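Long-range contact in N-acetylglucosamine 2-epimerase (PDB 3GT5), which probably acts as a sugar isomerase of the N-acylglucosamine 2-epimerase family: residues Phe33-Asn45 against Asn362-Lys374. Residues are numbered along the deposited sequence; the frame is centred on the assembly and turned at random.
Sequences FFHYFRDDGSIYN and NRKYNDEKSPAGK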
loop_
_atom_site.group_PDB
_atom_site.type_symbol
_atom_site.label_atom_id
_atom_site.label_comp_id
_atom_site.label_asym_id
_atom_site.label_seq_id
_atom_site.Cartn_x
_atom_site.Cartn_y
_atom_site.Cartn_z
ATOM N N PHE A 33 18.010 0.818 -4.767
ATOM C CA PHE A 33 17.859 2.014 -3.961
ATOM C C PHE A 33 18.274 1.737 -2.528
ATOM O O PHE A 33 18.166 0.595 -2.045
ATOM C CB PHE A 33 16.393 2.476 -3.985
ATOM C CG PHE A 33 15.834 2.655 -5.355
ATOM C CD1 PHE A 33 16.083 3.813 -6.100
ATOM C CD2 PHE A 33 15.097 1.655 -5.944
ATOM C CE1 PHE A 33 15.516 3.970 -7.405
ATOM C CE2 PHE A 33 14.593 1.792 -7.234
ATOM C CZ PHE A 33 14.801 2.958 -7.955
ATOM N N PHE A 34 18.722 2.785 -1.838
ATOM C CA PHE A 34 18.905 2.724 -0.391
ATOM C C PHE A 34 17.495 2.746 0.235
ATOM O O PHE A 34 16.569 3.406 -0.283
ATOM C CB PHE A 34 19.725 3.899 0.122
ATOM C CG PHE A 34 21.073 4.003 -0.512
ATOM C CD1 PHE A 34 22.082 3.069 -0.198
ATOM C CD2 PHE A 34 21.349 5.011 -1.430
ATOM C CE1 PHE A 34 23.348 3.150 -0.799
ATOM C CE2 PHE A 34 22.619 5.079 -2.035
ATOM C CZ PHE A 34 23.608 4.149 -1.705
ATOM N N HIS A 35 17.329 2.041 1.342
ATOM C CA HIS A 35 16.000 1.834 1.939
ATOM C C HIS A 35 15.783 2.427 3.345
ATOM O O HIS A 35 14.695 2.300 3.891
ATOM C CB HIS A 35 15.673 0.336 1.954
ATOM C CG HIS A 35 15.557 -0.260 0.590
ATOM N ND1 HIS A 35 15.442 -1.615 0.377
ATOM C CD2 HIS A 35 15.538 0.315 -0.636
ATOM C CE1 HIS A 35 15.339 -1.849 -0.919
ATOM N NE2 HIS A 35 15.367 -0.693 -1.558
ATOM N N TYR A 36 16.799 3.076 3.929
ATOM C CA TYR A 36 16.690 3.603 5.286
ATOM C C TYR A 36 17.158 5.063 5.326
ATOM O O TYR A 36 18.353 5.347 5.102
ATOM C CB TYR A 36 17.533 2.751 6.238
ATOM C CG TYR A 36 17.029 1.328 6.477
ATOM C CD1 TYR A 36 16.256 1.008 7.593
ATOM C CD2 TYR A 36 17.356 0.310 5.609
ATOM C CE1 TYR A 36 15.820 -0.282 7.823
ATOM C CE2 TYR A 36 16.919 -0.983 5.819
ATOM C CZ TYR A 36 16.162 -1.271 6.943
ATOM O OH TYR A 36 15.760 -2.558 7.155
ATOM N N PHE A 37 16.212 5.977 5.553
ATOM C CA PHE A 37 16.473 7.414 5.518
ATOM C C PHE A 37 16.069 8.113 6.802
ATOM O O PHE A 37 14.960 7.909 7.357
ATOM C CB PHE A 37 15.700 8.121 4.404
ATOM C CG PHE A 37 15.902 7.533 3.022
ATOM C CD1 PHE A 37 16.693 8.179 2.096
ATOM C CD2 PHE A 37 15.256 6.358 2.629
ATOM C CE1 PHE A 37 16.877 7.653 0.840
ATOM C CE2 PHE A 37 15.441 5.842 1.355
ATOM C CZ PHE A 37 16.254 6.473 0.473
ATOM N N ARG A 38 16.961 8.988 7.281
ATOM C CA ARG A 38 16.626 9.914 8.338
ATOM C C ARG A 38 15.783 11.101 7.854
ATOM O O ARG A 38 15.623 11.307 6.645
ATOM C CB ARG A 38 17.903 10.488 8.988
ATOM C CG ARG A 38 18.785 9.462 9.626
ATOM C CD ARG A 38 19.946 10.122 10.414
ATOM N NE ARG A 38 20.819 9.091 10.944
ATOM C CZ ARG A 38 21.914 8.614 10.346
ATOM N NH1 ARG A 38 22.329 9.064 9.166
ATOM N NH2 ARG A 38 22.611 7.654 10.947
ATOM N N ASP A 39 15.284 11.900 8.799
ATOM C CA ASP A 39 14.444 13.048 8.480
ATOM C C ASP A 39 15.108 13.961 7.466
ATOM O O ASP A 39 14.434 14.524 6.627
ATOM C CB ASP A 39 14.112 13.874 9.720
ATOM C CG ASP A 39 13.062 13.228 10.639
ATOM O OD1 ASP A 39 12.314 12.324 10.219
ATOM O OD2 ASP A 39 12.941 13.668 11.812
ATOM N N ASP A 40 16.421 14.130 7.582
ATOM C CA ASP A 40 17.139 15.067 6.714
ATOM C C ASP A 40 17.607 14.436 5.419
ATOM O O ASP A 40 18.304 15.075 4.638
ATOM C CB ASP A 40 18.313 15.715 7.454
ATOM C CG ASP A 40 19.367 14.697 7.911
ATOM O OD1 ASP A 40 19.374 13.516 7.485
ATOM O OD2 ASP A 40 20.223 15.103 8.726
ATOM N N GLY A 41 17.238 13.179 5.199
ATOM C CA GLY A 41 17.570 12.500 3.943
ATOM C C GLY A 41 18.820 11.663 3.972
ATOM O O GLY A 41 19.091 10.945 3.016
ATOM N N SER A 42 19.575 11.711 5.066
ATOM C CA SER A 42 20.801 10.944 5.141
ATOM C C SER A 42 20.467 9.453 5.272
ATOM O O SER A 42 19.375 9.092 5.775
ATOM C CB SER A 42 21.713 11.462 6.264
ATOM O OG SER A 42 21.125 11.432 7.527
ATOM N N ILE A 43 21.364 8.613 4.760
ATOM C CA ILE A 43 21.157 7.159 4.731
ATOM C C ILE A 43 21.747 6.543 5.997
ATOM O O ILE A 43 22.939 6.738 6.322
ATOM C CB ILE A 43 21.710 6.511 3.430
ATOM C CG1 ILE A 43 20.917 6.986 2.215
ATOM C CG2 ILE A 43 21.658 4.957 3.497
ATOM C CD1 ILE A 43 21.674 7.758 1.236
ATOM N N TYR A 44 20.925 5.840 6.763
ATOM C CA TYR A 44 21.406 5.288 8.042
ATOM C C TYR A 44 21.659 3.805 8.031
ATOM O O TYR A 44 22.149 3.258 9.021
ATOM C CB TYR A 44 20.481 5.689 9.202
ATOM C CG TYR A 44 19.107 5.055 9.318
ATOM C CD1 TYR A 44 18.929 3.811 9.927
ATOM C CD2 TYR A 44 17.956 5.761 8.928
ATOM C CE1 TYR A 44 17.651 3.277 10.093
ATOM C CE2 TYR A 44 16.693 5.227 9.095
ATOM C CZ TYR A 44 16.544 4.004 9.663
ATOM O OH TYR A 44 15.265 3.512 9.812
ATOM N N ASN A 45 21.314 3.141 6.929
ATOM C CA ASN A 45 21.672 1.744 6.735
ATOM C C ASN A 45 21.697 1.570 5.237
ATOM O O ASN A 45 20.640 1.608 4.608
ATOM C CB ASN A 45 20.653 0.800 7.362
ATOM C CG ASN A 45 21.043 -0.665 7.234
ATOM O OD1 ASN A 45 21.583 -1.108 6.211
ATOM N ND2 ASN A 45 20.760 -1.434 8.275
ATOM N N ASN A 362 0.849 13.478 19.160
ATOM C CA ASN A 362 1.416 14.077 17.972
ATOM C C ASN A 362 2.888 14.428 18.135
ATOM O O ASN A 362 3.390 15.342 17.471
ATOM C CB ASN A 362 0.579 15.307 17.545
ATOM C CG ASN A 362 -0.807 14.956 17.170
ATOM O OD1 ASN A 362 -1.048 13.882 16.597
ATOM N ND2 ASN A 362 -1.763 15.832 17.500
ATOM N N ARG A 363 3.599 13.672 18.967
ATOM C CA ARG A 363 5.055 13.846 19.121
ATOM C C ARG A 363 5.838 12.809 18.352
ATOM O O ARG A 363 5.444 11.656 18.270
ATOM C CB ARG A 363 5.438 13.775 20.596
ATOM C CG ARG A 363 4.798 14.885 21.443
ATOM C CD ARG A 363 5.219 14.771 22.929
ATOM N NE ARG A 363 4.951 13.403 23.367
ATOM C CZ ARG A 363 5.070 12.935 24.602
ATOM N NH1 ARG A 363 5.463 13.718 25.608
ATOM N NH2 ARG A 363 4.759 11.657 24.822
ATOM N N LYS A 364 6.981 13.230 17.813
ATOM C CA LYS A 364 7.928 12.355 17.145
ATOM C C LYS A 364 8.587 11.362 18.082
ATOM O O LYS A 364 8.969 11.715 19.185
ATOM C CB LYS A 364 9.072 13.201 16.563
ATOM C CG LYS A 364 8.637 14.292 15.597
ATOM C CD LYS A 364 8.526 13.767 14.201
ATOM C CE LYS A 364 9.852 13.204 13.679
ATOM N NZ LYS A 364 11.003 14.132 13.862
ATOM N N TYR A 365 8.762 10.130 17.628
ATOM C CA TYR A 365 9.541 9.139 18.362
ATOM C C TYR A 365 11.052 9.277 18.129
ATOM O O TYR A 365 11.848 9.082 19.055
ATOM C CB TYR A 365 9.114 7.716 18.006
ATOM C CG TYR A 365 7.826 7.269 18.664
ATOM C CD1 TYR A 365 7.788 6.919 20.018
ATOM C CD2 TYR A 365 6.644 7.184 17.935
ATOM C CE1 TYR A 365 6.621 6.494 20.613
ATOM C CE2 TYR A 365 5.455 6.778 18.536
ATOM C CZ TYR A 365 5.456 6.414 19.866
ATOM O OH TYR A 365 4.288 5.993 20.441
ATOM N N ASN A 366 11.448 9.547 16.885
ATOM C CA ASN A 366 12.865 9.593 16.500
ATOM C C ASN A 366 12.976 10.216 15.113
ATOM O O ASN A 366 11.977 10.725 14.582
ATOM C CB ASN A 366 13.551 8.211 16.563
ATOM C CG ASN A 366 12.904 7.207 15.662
ATOM O OD1 ASN A 366 12.551 7.527 14.531
ATOM N ND2 ASN A 366 12.685 5.989 16.173
ATOM N N ASP A 367 14.172 10.161 14.536
ATOM C CA ASP A 367 14.445 10.805 13.237
ATOM C C ASP A 367 14.448 9.807 12.058
ATOM O O ASP A 367 14.931 10.129 10.964
ATOM C CB ASP A 367 15.813 11.508 13.283
ATOM C CG ASP A 367 16.992 10.507 13.344
ATOM O OD1 ASP A 367 16.779 9.296 13.639
ATOM O OD2 ASP A 367 18.145 10.931 13.081
ATOM N N GLU A 368 13.921 8.609 12.282
ATOM C CA GLU A 368 13.866 7.569 11.244
ATOM C C GLU A 368 12.629 7.732 10.365
ATOM O O GLU A 368 11.633 7.054 10.532
ATOM C CB GLU A 368 13.935 6.191 11.892
ATOM C CG GLU A 368 15.270 5.994 12.580
ATOM C CD GLU A 368 15.453 4.626 13.254
ATOM O OE1 GLU A 368 14.548 3.775 13.269
ATOM O OE2 GLU A 368 16.545 4.404 13.814
ATOM N N LYS A 369 12.709 8.682 9.433
ATOM C CA LYS A 369 11.606 9.052 8.579
ATOM C C LYS A 369 11.106 7.905 7.729
ATOM O O LYS A 369 9.912 7.677 7.647
ATOM C CB LYS A 369 12.003 10.192 7.645
ATOM C CG LYS A 369 10.937 10.610 6.638
ATOM C CD LYS A 369 11.312 11.903 5.962
ATOM C CE LYS A 369 10.925 13.152 6.722
ATOM N NZ LYS A 369 11.640 14.345 6.173
ATOM N N SER A 370 12.030 7.224 7.084
ATOM C CA SER A 370 11.662 6.172 6.140
ATOM C C SER A 370 12.584 4.986 6.335
ATOM O O SER A 370 13.575 4.835 5.640
ATOM C CB SER A 370 11.755 6.635 4.700
ATOM O OG SER A 370 10.876 7.671 4.431
ATOM N N PRO A 371 12.215 4.092 7.253
ATOM C CA PRO A 371 12.883 2.799 7.310
ATOM C C PRO A 371 12.413 1.901 6.156
ATOM O O PRO A 371 11.506 2.260 5.404
ATOM C CB PRO A 371 12.469 2.240 8.678
ATOM C CG PRO A 371 11.333 3.116 9.172
ATOM C CD PRO A 371 11.080 4.193 8.188
ATOM N N ALA A 372 13.010 0.730 6.056
ATOM C CA ALA A 372 12.661 -0.266 5.040
ATOM C C ALA A 372 11.172 -0.497 5.055
ATOM O O ALA A 372 10.557 -0.625 6.120
ATOM C CB ALA A 372 13.393 -1.563 5.308
ATOM N N GLY A 373 10.583 -0.507 3.852
ATOM C CA GLY A 373 9.133 -0.602 3.693
ATOM C C GLY A 373 8.490 0.745 3.339
ATOM O O GLY A 373 7.473 0.793 2.626
ATOM N N LYS A 374 9.054 1.853 3.815
ATOM C CA LYS A 374 8.437 3.181 3.550
ATOM C C LYS A 374 9.174 3.921 2.462
ATOM O O LYS A 374 10.372 4.151 2.578
ATOM C CB LYS A 374 8.401 4.038 4.812
ATOM C CG LYS A 374 8.005 5.472 4.588
ATOM C CD LYS A 374 7.546 6.154 5.896
ATOM C CE LYS A 374 7.106 7.574 5.740
ATOM N NZ LYS A 374 8.156 8.483 5.177
HETATM O O HOH W 1 12.628 2.469 2.120
HETATM O O HOH W 2 10.980 10.760 11.946
HETATM O O HOH W 3 14.906 1.471 11.131
#
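Tyr36 opens the contact by laying its ring beside Pro371 and Ala372: the backbone N of Ala372 lies over one face of the Tyr36 ring, toward its rim, 3.5 Å from Tyr36 CE1, while Ala372 CB presses on the phenol end, 3.2 Å from Tyr36 CZ. The hydroxyl itself finds its polar partner in His48. At Phe37 the backbones pair. Phe37 N donates to Ser370 O (2.9 Å) from well above the carbonyl plane, and Ser370 N returns a nearly straight bond to Phe37 O (174°). This single antiparallel hydrogen-bonded pair carries a classic beta bulge, Lys369 and Ser370 both facing Phe37; through it the loop leading to helix 377-387 lies against the two-stranded hairpin of 36-37 and 43-45, so that early and late parts of the chain meet in the (α/α)6 barrel of this family. The Phe37 ring presents its edge to Ser370 O, with CD2 3.8 Å from it, and packs on Phe21 of helix 8-22 and Phe57 of helix 51-68. Arg38 runs extended alongside Asp367 in a long salt bridge, its guanidinium lying over Tyr44 CB and bonded in plane to Ser42 OG. Asp39 gathers most of the polar contacts. Asp39 N donates to Asp367 O (2.8 Å). Asp39 O receives Lys369 NZ on an in-plane lone pair (2.8 Å). Asp39 OD2 forms a salt bridge with Lys364 NZ (2.9 Å), met on the syn side and somewhat out of the carboxylate plane. Lys369 NZ also forms a salt bridge with Asp348. With chi1 at 72° setting CG between N and the carbonyl carbon, the Tyr44 ring crosses the Glu368 side chain at about a right angle, ring and carboxylate planes 17° apart, and Tyr44 OH comes to 3.3 Å from Pro371 CB.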